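Local coordinates for phenazine-1-carboxylate N-methyltransferase (Pseudomonas aeruginosa, PDB 2IP2), which transfers a methyl group from S-adenosyl-L-methionine to phenazine-1-carboxylate, giving 5-methylphenazine-1-carboxylate on the way to the blue virulence pigment pyocyanin, at residues 31-34 / 35-38. Residues are numbered along the deposited sequence; the frame is centred on the assembly and turned at random.
Sequences LGLA and DLIE
Three successive i+4 backbone hydrogen bonds close the turns of the short helix 33-38, with G32 at its N-cap, and the first of them, L36 N to G32 O at 2.9 Å, is almost straight (177°). I37 N follows to L33 O at 2.8 Å, and E38 N to A34 O at 3.0 Å. On the side-chain level, L36 lies back along the first turn. Its CG, anti to its own carbonyl carbon (chi1 -60°), is brought 3.4 Å from G32 O, and CD1 carries on to meet L33 CD2 at 4.3 Å, a loose apolar touch between leucines three residues apart. I37 makes the matching move one residue on, its CG1 set beside the carbonyl oxygen of L33. With positive phi (66°), a conformation glycine takes easily, G32 ends the long helix 6-30 in a Schellman motif and serves at the same time as N-cap of helix 33-38, so one residue both closes the long helix and caps the next. This junction belongs to the dimerisation domain, related to helix-turn-helix folds, and L31 just before it packs on C114 of the second subunit. L33 and I37 face the domain interior, both against M62 of helix 55-67 and F71 of strand 71-72, while L36 reaches L47, A50 and V51 of helix 44-51. The polar side is tied to later parts of the chain. D35 sits beside the glycine, its OD2 3.9 Å from G32 CA, while OD1 accepts a hydrogen bond from D90 N. Further along the helix, N81 ND2 hydrogen-bonds both E38 OE1 and A34 O, giving that carbonyl oxygen a second donor besides E38 N.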
ATOM      1  N   LEU A  31     -18.076  -1.984  -2.142  1.00 23.97           N
ATOM      2  CA  LEU A  31     -19.324  -2.047  -1.354  1.00 25.06           C
ATOM      3  C   LEU A  31     -20.236  -0.805  -1.480  1.00 24.51           C
ATOM      4  O   LEU A  31     -21.397  -0.848  -1.007  1.00 26.52           O
ATOM      5  CB  LEU A  31     -19.004  -2.284   0.109  1.00 24.41           C
ATOM      6  CG  LEU A  31     -18.387  -3.663   0.400  1.00 25.56           C
ATOM      7  CD1 LEU A  31     -18.267  -3.746   1.895  1.00 24.34           C
ATOM      8  CD2 LEU A  31     -19.176  -4.872  -0.214  1.00 29.42           C
ATOM      9  N   GLY A  32     -19.718   0.258  -2.080  1.00 23.70           N
ATOM     10  CA  GLY A  32     -20.460   1.529  -2.257  1.00 25.18           C
ATOM     11  C   GLY A  32     -20.773   2.223  -0.930  1.00 24.41           C
ATOM     12  O   GLY A  32     -21.742   2.962  -0.819  1.00 23.39           O
ATOM     13  N   LEU A  33     -19.903   2.053   0.057  1.00 23.04           N
ATOM     14  CA  LEU A  33     -20.080   2.701   1.384  1.00 25.00           C
ATOM     15  C   LEU A  33     -20.240   4.231   1.328  1.00 24.06           C
ATOM     16  O   LEU A  33     -21.052   4.812   2.034  1.00 24.28           O
ATOM     17  CB  LEU A  33     -18.922   2.347   2.330  1.00 23.75           C
ATOM     18  CG  LEU A  33     -18.731   0.874   2.647  1.00 25.32           C
ATOM     19  CD1 LEU A  33     -17.627   0.738   3.741  1.00 23.97           C
ATOM     20  CD2 LEU A  33     -20.049   0.200   3.075  1.00 24.77           C
ATOM     21  N   ALA A  34     -19.462   4.874   0.487  1.00 24.68           N
ATOM     22  CA  ALA A  34     -19.582   6.298   0.346  1.00 24.32           C
ATOM     23  C   ALA A  34     -20.957   6.752  -0.175  1.00 24.72           C
ATOM     24  O   ALA A  34     -21.472   7.771   0.299  1.00 26.47           O
ATOM     25  CB  ALA A  34     -18.477   6.816  -0.576  1.00 25.26           C
ATOM     26  N   ASP A  35     -21.507   6.034  -1.149  1.00 24.40           N
ATOM     27  CA  ASP A  35     -22.878   6.257  -1.664  1.00 25.76           C
ATOM     28  C   ASP A  35     -23.934   5.993  -0.610  1.00 26.32           C
ATOM     29  O   ASP A  35     -24.812   6.839  -0.378  1.00 26.35           O
ATOM     30  CB  ASP A  35     -23.108   5.383  -2.887  1.00 25.84           C
ATOM     31  CG  ASP A  35     -22.011   5.624  -3.945  1.00 31.04           C
ATOM     32  OD1 ASP A  35     -21.767   6.828  -4.244  1.00 31.84           O
ATOM     33  OD2 ASP A  35     -21.383   4.644  -4.413  1.00 33.49           O
ATOM     34  N   LEU A  36     -23.837   4.832   0.042  1.00 26.12           N
ATOM     35  CA  LEU A  36     -24.741   4.510   1.146  1.00 25.56           C
ATOM     36  C   LEU A  36     -24.735   5.600   2.198  1.00 26.03           C
ATOM     37  O   LEU A  36     -25.809   6.087   2.614  1.00 25.60           O
ATOM     38  CB  LEU A  36     -24.416   3.122   1.768  1.00 24.15           C
ATOM     39  CG  LEU A  36     -24.523   1.940   0.785  1.00 24.63           C
ATOM     40  CD1 LEU A  36     -23.983   0.718   1.379  1.00 25.37           C
ATOM     41  CD2 LEU A  36     -26.004   1.647   0.397  1.00 30.33           C
ATOM     42  N   ILE A  37     -23.551   5.977   2.654  1.00 26.00           N
ATOM     43  CA  ILE A  37     -23.423   7.029   3.675  1.00 27.19           C
ATOM     44  C   ILE A  37     -24.005   8.366   3.249  1.00 28.71           C
ATOM     45  O   ILE A  37     -24.723   9.007   4.057  1.00 30.59           O
ATOM     46  CB  ILE A  37     -21.950   7.194   4.181  1.00 25.29           C
ATOM     47  CG1 ILE A  37     -21.573   5.945   5.021  1.00 27.49           C
ATOM     48  CG2 ILE A  37     -21.784   8.492   4.959  1.00 27.09           C
ATOM     49  CD1 ILE A  37     -20.017   5.709   5.237  1.00 28.72           C
ATOM     50  N   GLU A  38     -23.725   8.796   2.016  1.00 29.49           N
ATOM     51  CA  GLU A  38     -24.259  10.070   1.524  1.00 30.21           C
ATOM     52  C   GLU A  38     -25.780  10.071   1.539  1.00 31.03           C
ATOM     53  O   GLU A  38     -26.405  11.105   1.798  1.00 29.18           O
ATOM     54  CB  GLU A  38     -23.770  10.378   0.112  1.00 31.63           C
ATOM     55  CG  GLU A  38     -23.909  11.848  -0.272  1.00 32.19           C
ATOM     56  CD  GLU A  38     -23.194  12.786   0.694  1.00 37.86           C
ATOM     57  OE1 GLU A  38     -22.281  12.349   1.424  1.00 40.03           O
ATOM     58  OE2 GLU A  38     -23.469  14.009   0.690  1.00 41.84           O
TER